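Local coordinates for outer membrane porin protein 32 (Delftia acidovorans, PDB 2FGQ) that forms anion-selective channels across the outer membrane as a homotrimeric porin and binds D-malate in its pore, at residues K74-T78 with R89-L94; S37-G43 with F55-I61. One frame throughout, in Å; residues are numbered along the deposited sequence.

Interaction 1 of 2, residues K74-T78 with R89-L94; sequences KRRST and RLGRDL. With MLT (D-malate), chain H.
Arg76 faces Asp93 and Thr78 faces Gly91 in an antiparallel pairing held across these segments by one backbone bond, Ser77 N to Arg92 O (2.9 Å), beyond which a water joins Ser77 O to Leu90 O. Arg76 runs extended alongside Asp93, and its guanidinium lies flat on that of Arg89, the centres 3.7 Å apart and the planes at 14°. Asp93 probably tempers this meeting of like charges. Its OD2 takes Arg89 NH1 on the syn lone pair at 2.8 Å, and it also sits over the Arg76 guanidinium, 3.8 Å from NE, a long contact of charges alone. In its own plane, Arg76 NE instead donates to Thr78 OG1 (2.9 Å). A leucine in place of Arg76 would probably leave Arg89 without its stacking partner and Thr78 OG1 without this donor. Arg92, with CG anti to the backbone N (chi1 -175°), reaches back so that NE meets a lone pair of Lys74 O at 2.8 Å; its NH1 pairs with Asp128. Arg75 turns away, bonded through NE to Glu58, and presents its edge to malate, NH1 to O1 and NH2 to O2. Such a hairpin, whose second strand leaves the wall for a loop folded into the lumen, is typical of the constriction of trimeric porins.

Interaction 2 of 2, residues S37-G43 with F55-I61; sequences SRLGLRG and FWLEGEI. With SO4 (sulfate ion), chain G.
The indole of Trp56 carries Arg42 on one face: CD stands over the six-membered ring, 3.7 Å from its centroid and 16° off the normal, a CH-pi contact, while the guanidinium beyond is turned 51° from the ring. At the indole edge NE1 donates nearly in plane to Glu58 OE1 (2.9 Å), which it meets on the anti side. Phe55, on the opposite surface of the sheet, lays one ring face over the backbone of Gly43, whose N is 3.5 Å above the plane; even a CB on this glycine would probably run into the ring. Arg38 offers its guanidinium edge to a sulfate, probably from the crystallisation liquor, with NH1 bonded to O3 (2.7 Å) and NH2 to O4. Its CG lies between the backbone N and carbonyl carbon (chi1 73°), which brings CD to 3.3 Å from Glu58 OE2, and a bend at chi3 then turns the guanidinium toward the sulfate. The OE2 is well out of the guanidinium plane, 3.8 Å from Arg38 NE, so that this long salt bridge is one of charges only; the stronger partner of OE2 is Arg75. A water links Arg38 NH1 to Glu58 OE1. Leu39, Leu41 and Leu57 point to the Phe55 side, where neighbouring subunits pack, and Leu39 CB touches Ile61 CD1 at 3.9 Å. Between the two faces, paired backbone bonds join Leu39 with Gly59, Leu41 with Leu57 and Gly43 with Phe55. Charged residues and a tryptophan toward the channel and apolar ones toward the trimer interface, alternating along an antiparallel hairpin, are characteristic of the porin beta barrel.

Overall arrangement
Interactions 1 and 2 are successive in the chain and lie with centres about 10 Å apart, on neighbouring strands of the barrel wall. Strand 76-83 pairs with strand 51-60, Arg76 O lying 2.8 Å from Glu58 N, and a classic beta bulge sets both Arg75 and Arg76 against Glu58. Through its 2.7 Å salt bridge from OE2 to Arg75 NE, Glu58 of interaction 2 probably helps position an arginine that grips malate in interaction 1. Arg76 also makes a cation-pi contact with Trp56. Arg38 and Arg75 come close beside the sulfate, while Thr36, Thr102 and Arg133 complete the malate bonds. This arginine-lined site suits an anion-selective channel.

Interaction 1 of 2, residues K74-T78 with R89-L94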
loop_
_atom_site.group_PDB
_atom_site.type_symbol
_atom_site.label_atom_id
_atom_site.label_comp_id
_atom_site.label_asym_id
_atom_site.label_seq_id
_atom_site.Cartn_x
_atom_site.Cartn_y
_atom_site.Cartn_z
ATOM N N LYS A 74 -2.972 5.207 -7.537
ATOM C CA LYS A 74 -3.182 6.574 -8.013
ATOM C C LYS A 74 -3.037 6.745 -9.514
ATOM O O LYS A 74 -3.470 7.767 -10.027
ATOM C CB LYS A 74 -2.361 7.612 -7.261
ATOM C CG LYS A 74 -2.858 7.904 -5.850
ATOM C CD LYS A 74 -1.913 8.865 -5.135
ATOM C CE LYS A 74 -1.971 10.261 -5.617
ATOM N NZ LYS A 74 -1.045 11.081 -4.749
ATOM N N ARG A 75 -2.449 5.791 -10.230
ATOM C CA ARG A 75 -2.312 5.961 -11.685
ATOM C C ARG A 75 -3.679 5.767 -12.339
ATOM O O ARG A 75 -4.029 6.476 -13.271
ATOM C CB ARG A 75 -1.245 5.040 -12.296
ATOM C CG ARG A 75 0.155 5.496 -11.904
ATOM C CD ARG A 75 1.256 4.640 -12.430
ATOM N NE ARG A 75 1.140 4.427 -13.871
ATOM C CZ ARG A 75 1.475 5.322 -14.794
ATOM N NH1 ARG A 75 2.041 6.466 -14.440
ATOM N NH2 ARG A 75 1.284 5.047 -16.083
ATOM N N ARG A 76 -4.463 4.780 -11.888
ATOM C CA ARG A 76 -5.804 4.564 -12.458
ATOM C C ARG A 76 -6.545 3.610 -11.519
ATOM O O ARG A 76 -5.973 2.595 -11.048
ATOM C CB ARG A 76 -5.694 3.876 -13.812
ATOM C CG ARG A 76 -7.038 3.634 -14.512
ATOM C CD ARG A 76 -6.890 3.322 -15.955
ATOM N NE ARG A 76 -8.139 2.808 -16.514
ATOM C CZ ARG A 76 -8.276 2.397 -17.763
ATOM N NH1 ARG A 76 -7.256 2.508 -18.611
ATOM N NH2 ARG A 76 -9.420 1.883 -18.168
ATOM N N SER A 77 -7.802 3.922 -11.220
ATOM C CA SER A 77 -8.613 3.030 -10.400
ATOM C C SER A 77 -10.038 3.120 -10.871
ATOM O O SER A 77 -10.882 3.721 -10.210
ATOM C CB SER A 77 -8.504 3.374 -8.908
ATOM O OG SER A 77 -8.872 4.705 -8.611
ATOM N N THR A 78 -10.298 2.534 -12.035
ATOM C CA THR A 78 -11.582 2.716 -12.703
ATOM C C THR A 78 -12.403 1.448 -12.794
ATOM O O THR A 78 -11.912 0.322 -12.709
ATOM C CB THR A 78 -11.379 3.233 -14.160
ATOM O OG1 THR A 78 -10.438 2.375 -14.849
ATOM C CG2 THR A 78 -10.791 4.641 -14.155
ATOM N N ARG A 89 -15.939 5.515 -18.148
ATOM C CA ARG A 89 -15.133 5.116 -16.972
ATOM C C ARG A 89 -15.428 5.996 -15.774
ATOM O O ARG A 89 -15.569 7.219 -15.910
ATOM C CB ARG A 89 -13.671 5.294 -17.265
ATOM C CG ARG A 89 -13.124 4.596 -18.438
ATOM C CD ARG A 89 -11.576 4.819 -18.543
ATOM N NE ARG A 89 -11.066 4.379 -19.807
ATOM C CZ ARG A 89 -9.871 4.654 -20.274
ATOM N NH1 ARG A 89 -9.000 5.448 -19.628
ATOM N NH2 ARG A 89 -9.542 4.140 -21.436
ATOM N N LEU A 90 -15.516 5.360 -14.606
ATOM C CA LEU A 90 -15.634 6.053 -13.331
ATOM C C LEU A 90 -14.430 5.767 -12.465
ATOM O O LEU A 90 -14.133 4.596 -12.231
ATOM C CB LEU A 90 -16.836 5.547 -12.528
ATOM C CG LEU A 90 -18.293 5.972 -12.787
ATOM C CD1 LEU A 90 -18.625 6.440 -14.096
ATOM C CD2 LEU A 90 -19.342 5.018 -12.178
ATOM N N GLY A 91 -13.834 6.828 -11.916
ATOM C CA GLY A 91 -12.718 6.688 -11.006
ATOM C C GLY A 91 -11.508 7.509 -11.402
ATOM O O GLY A 91 -11.400 8.087 -12.515
ATOM N N ARG A 92 -10.542 7.566 -10.505
ATOM C CA ARG A 92 -9.319 8.284 -10.769
ATOM C C ARG A 92 -8.599 7.741 -12.015
ATOM O O ARG A 92 -8.467 6.530 -12.201
ATOM C CB ARG A 92 -8.373 8.179 -9.585
ATOM C CG ARG A 92 -7.116 9.057 -9.856
ATOM C CD ARG A 92 -6.290 9.249 -8.700
ATOM N NE ARG A 92 -5.021 9.846 -9.025
ATOM C CZ ARG A 92 -4.774 11.145 -9.018
ATOM N NH1 ARG A 92 -5.733 12.052 -8.832
ATOM N NH2 ARG A 92 -3.541 11.550 -9.228
ATOM N N ASP A 93 -8.149 8.648 -12.860
ATOM C CA ASP A 93 -7.478 8.283 -14.095
ATOM C C ASP A 93 -6.828 9.512 -14.660
ATOM O O ASP A 93 -7.055 10.649 -14.194
ATOM C CB ASP A 93 -8.560 7.778 -15.056
ATOM C CG ASP A 93 -8.047 6.938 -16.200
ATOM O OD1 ASP A 93 -6.806 6.693 -16.396
ATOM O OD2 ASP A 93 -8.907 6.463 -17.000
ATOM N N LEU A 94 -6.035 9.289 -15.682
ATOM C CA LEU A 94 -5.696 10.387 -16.597
ATOM C C LEU A 94 -6.953 11.086 -17.094
ATOM O O LEU A 94 -7.938 10.429 -17.432
ATOM C CB LEU A 94 -4.918 9.873 -17.813
ATOM C CG LEU A 94 -3.530 9.301 -17.520
ATOM C CD1 LEU A 94 -3.069 8.569 -18.766
ATOM C CD2 LEU A 94 -2.603 10.403 -17.157
HETATM C C1 MLT H . 1.916 8.380 -16.962
HETATM O O1 MLT H . 3.155 7.872 -16.934
HETATM O O2 MLT H . 0.923 7.737 -17.506
HETATM C C2 MLT H . 1.570 9.728 -16.448
HETATM O O3 MLT H . 2.291 10.012 -15.277
HETATM C C3 MLT H . 1.777 10.735 -17.570
HETATM C C4 MLT H . 1.118 10.144 -18.800
HETATM O O4 MLT H . 1.133 8.863 -19.085
HETATM O O5 MLT H . 0.489 10.876 -19.632
HETATM O O HOH W 1 -13.667 3.493 -9.762
#

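Interaction 2 of 2, residues S37-G43 with F55-I61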
loop_
_atom_site.group_PDB
_atom_site.type_symbol
_atom_site.label_atom_id
_atom_site.label_comp_id
_atom_site.label_asym_id
_atom_site.label_seq_id
_atom_site.Cartn_x
_atom_site.Cartn_y
_atom_site.Cartn_z
ATOM N N SER A 37 7.288 3.202 -14.122
ATOM C CA SER A 37 7.182 1.924 -13.428
ATOM C C SER A 37 5.826 1.804 -12.782
ATOM O O SER A 37 5.307 2.773 -12.251
ATOM C CB SER A 37 8.239 1.776 -12.336
ATOM O OG SER A 37 9.539 1.936 -12.795
ATOM N N ARG A 38 5.256 0.613 -12.862
ATOM C CA ARG A 38 3.886 0.418 -12.401
ATOM C C ARG A 38 3.587 -1.019 -12.083
ATOM O O ARG A 38 4.289 -1.935 -12.520
ATOM C CB ARG A 38 2.915 0.911 -13.508
ATOM C CG ARG A 38 2.837 -0.001 -14.719
ATOM C CD ARG A 38 2.286 0.674 -15.984
ATOM N NE ARG A 38 3.212 1.674 -16.456
ATOM C CZ ARG A 38 3.045 2.405 -17.546
ATOM N NH1 ARG A 38 1.921 2.310 -18.259
ATOM N NH2 ARG A 38 3.999 3.240 -17.932
ATOM N N LEU A 39 2.487 -1.200 -11.358
ATOM C CA LEU A 39 1.943 -2.522 -11.024
ATOM C C LEU A 39 0.424 -2.371 -11.086
ATOM O O LEU A 39 -0.098 -1.446 -10.528
ATOM C CB LEU A 39 2.414 -2.988 -9.654
ATOM C CG LEU A 39 1.818 -4.310 -9.175
ATOM C CD1 LEU A 39 2.280 -5.459 -10.017
ATOM C CD2 LEU A 39 2.241 -4.544 -7.741
ATOM N N GLY A 40 -0.246 -3.261 -11.802
ATOM C CA GLY A 40 -1.679 -3.158 -11.966
ATOM C C GLY A 40 -2.374 -4.462 -12.215
ATOM O O GLY A 40 -1.776 -5.498 -12.528
ATOM N N LEU A 41 -3.698 -4.377 -12.083
ATOM C CA LEU A 41 -4.597 -5.460 -12.380
ATOM C C LEU A 41 -5.701 -4.882 -13.230
ATOM O O LEU A 41 -6.210 -3.829 -12.906
ATOM C CB LEU A 41 -5.202 -5.992 -11.091
ATOM C CG LEU A 41 -4.270 -6.652 -10.082
ATOM C CD1 LEU A 41 -3.065 -5.859 -9.660
ATOM C CD2 LEU A 41 -5.050 -7.031 -8.842
ATOM N N ARG A 42 -6.099 -5.594 -14.264
ATOM C CA ARG A 42 -7.216 -5.161 -15.093
ATOM C C ARG A 42 -8.011 -6.328 -15.560
ATOM O O ARG A 42 -7.539 -7.456 -15.636
ATOM C CB ARG A 42 -6.720 -4.347 -16.273
ATOM C CG ARG A 42 -5.795 -5.090 -17.177
ATOM C CD ARG A 42 -5.183 -4.174 -18.315
ATOM N NE ARG A 42 -4.212 -4.943 -19.100
ATOM C CZ ARG A 42 -2.963 -4.588 -19.419
ATOM N NH1 ARG A 42 -2.422 -3.401 -19.114
ATOM N NH2 ARG A 42 -2.241 -5.444 -20.123
ATOM N N GLY A 43 -9.279 -6.094 -15.832
ATOM C CA GLY A 43 -10.087 -7.172 -16.331
ATOM C C GLY A 43 -11.219 -6.667 -17.171
ATOM O O GLY A 43 -11.596 -5.514 -17.085
ATOM N N PHE A 55 -12.527 -3.258 -15.218
ATOM C CA PHE A 55 -11.932 -2.518 -14.135
ATOM C C PHE A 55 -10.428 -2.438 -14.378
ATOM O O PHE A 55 -9.885 -3.227 -15.136
ATOM C CB PHE A 55 -12.243 -3.172 -12.779
ATOM C CG PHE A 55 -11.397 -4.349 -12.482
ATOM C CD1 PHE A 55 -10.216 -4.211 -11.762
ATOM C CD2 PHE A 55 -11.694 -5.590 -13.029
ATOM C CE1 PHE A 55 -9.382 -5.285 -11.557
ATOM C CE2 PHE A 55 -10.837 -6.697 -12.789
ATOM C CZ PHE A 55 -9.688 -6.513 -12.057
ATOM N N TRP A 56 -9.783 -1.483 -13.724
ATOM C CA TRP A 56 -8.354 -1.279 -13.893
ATOM C C TRP A 56 -7.818 -0.594 -12.656
ATOM O O TRP A 56 -8.293 0.491 -12.276
ATOM C CB TRP A 56 -8.194 -0.396 -15.133
ATOM C CG TRP A 56 -6.802 -0.238 -15.628
ATOM C CD1 TRP A 56 -5.697 0.165 -14.926
ATOM C CD2 TRP A 56 -6.371 -0.441 -16.966
ATOM N NE1 TRP A 56 -4.619 0.247 -15.771
ATOM C CE2 TRP A 56 -4.992 -0.133 -17.018
ATOM C CE3 TRP A 56 -7.009 -0.855 -18.135
ATOM C CZ2 TRP A 56 -4.220 -0.249 -18.190
ATOM C CZ3 TRP A 56 -6.248 -0.956 -19.308
ATOM C CH2 TRP A 56 -4.876 -0.644 -19.331
ATOM N N LEU A 57 -6.867 -1.240 -11.988
ATOM C CA LEU A 57 -6.250 -0.716 -10.769
ATOM C C LEU A 57 -4.753 -0.670 -11.051
ATOM O O LEU A 57 -4.158 -1.695 -11.368
ATOM C CB LEU A 57 -6.486 -1.642 -9.576
ATOM C CG LEU A 57 -7.940 -1.784 -9.167
ATOM C CD1 LEU A 57 -8.071 -2.904 -8.158
ATOM C CD2 LEU A 57 -8.487 -0.510 -8.627
ATOM N N GLU A 58 -4.137 0.513 -10.974
ATOM C CA GLU A 58 -2.723 0.642 -11.285
ATOM C C GLU A 58 -2.072 1.691 -10.407
ATOM O O GLU A 58 -2.579 2.784 -10.209
ATOM C CB GLU A 58 -2.584 1.022 -12.733
ATOM C CG GLU A 58 -1.180 1.174 -13.259
ATOM C CD GLU A 58 -1.127 1.637 -14.708
ATOM O OE1 GLU A 58 -1.896 1.113 -15.539
ATOM O OE2 GLU A 58 -0.255 2.481 -15.036
ATOM N N GLY A 59 -0.883 1.348 -9.919
ATOM C CA GLY A 59 -0.071 2.242 -9.118
ATOM C C GLY A 59 1.367 2.287 -9.557
ATOM O O GLY A 59 1.866 1.350 -10.168
ATOM N N GLU A 60 2.002 3.399 -9.219
ATOM C CA GLU A 60 3.408 3.573 -9.574
ATOM C C GLU A 60 4.290 2.740 -8.636
ATOM O O GLU A 60 3.990 2.513 -7.456
ATOM C CB GLU A 60 3.813 5.038 -9.430
ATOM C CG GLU A 60 5.192 5.359 -9.972
ATOM C CD GLU A 60 5.493 6.829 -10.194
ATOM O OE1 GLU A 60 4.581 7.686 -10.080
ATOM O OE2 GLU A 60 6.679 7.112 -10.565
ATOM N N ILE A 61 5.375 2.246 -9.230
ATOM C CA ILE A 61 6.441 1.553 -8.525
ATOM C C ILE A 61 7.671 2.432 -8.450
ATOM O O ILE A 61 8.051 3.061 -9.415
ATOM C CB ILE A 61 6.748 0.206 -9.235
ATOM C CG1 ILE A 61 5.551 -0.731 -9.092
ATOM C CG2 ILE A 61 8.056 -0.417 -8.765
ATOM C CD1 ILE A 61 5.318 -1.257 -7.711
HETATM S S SO4 G . 2.919 4.364 -20.972
HETATM O O1 SO4 G . 4.249 3.702 -21.054
HETATM O O2 SO4 G . 2.679 5.183 -22.227
HETATM O O3 SO4 G . 1.845 3.329 -20.743
HETATM O O4 SO4 G . 2.877 5.243 -19.785
HETATM O O HOH W 2 -0.574 0.805 -18.010
#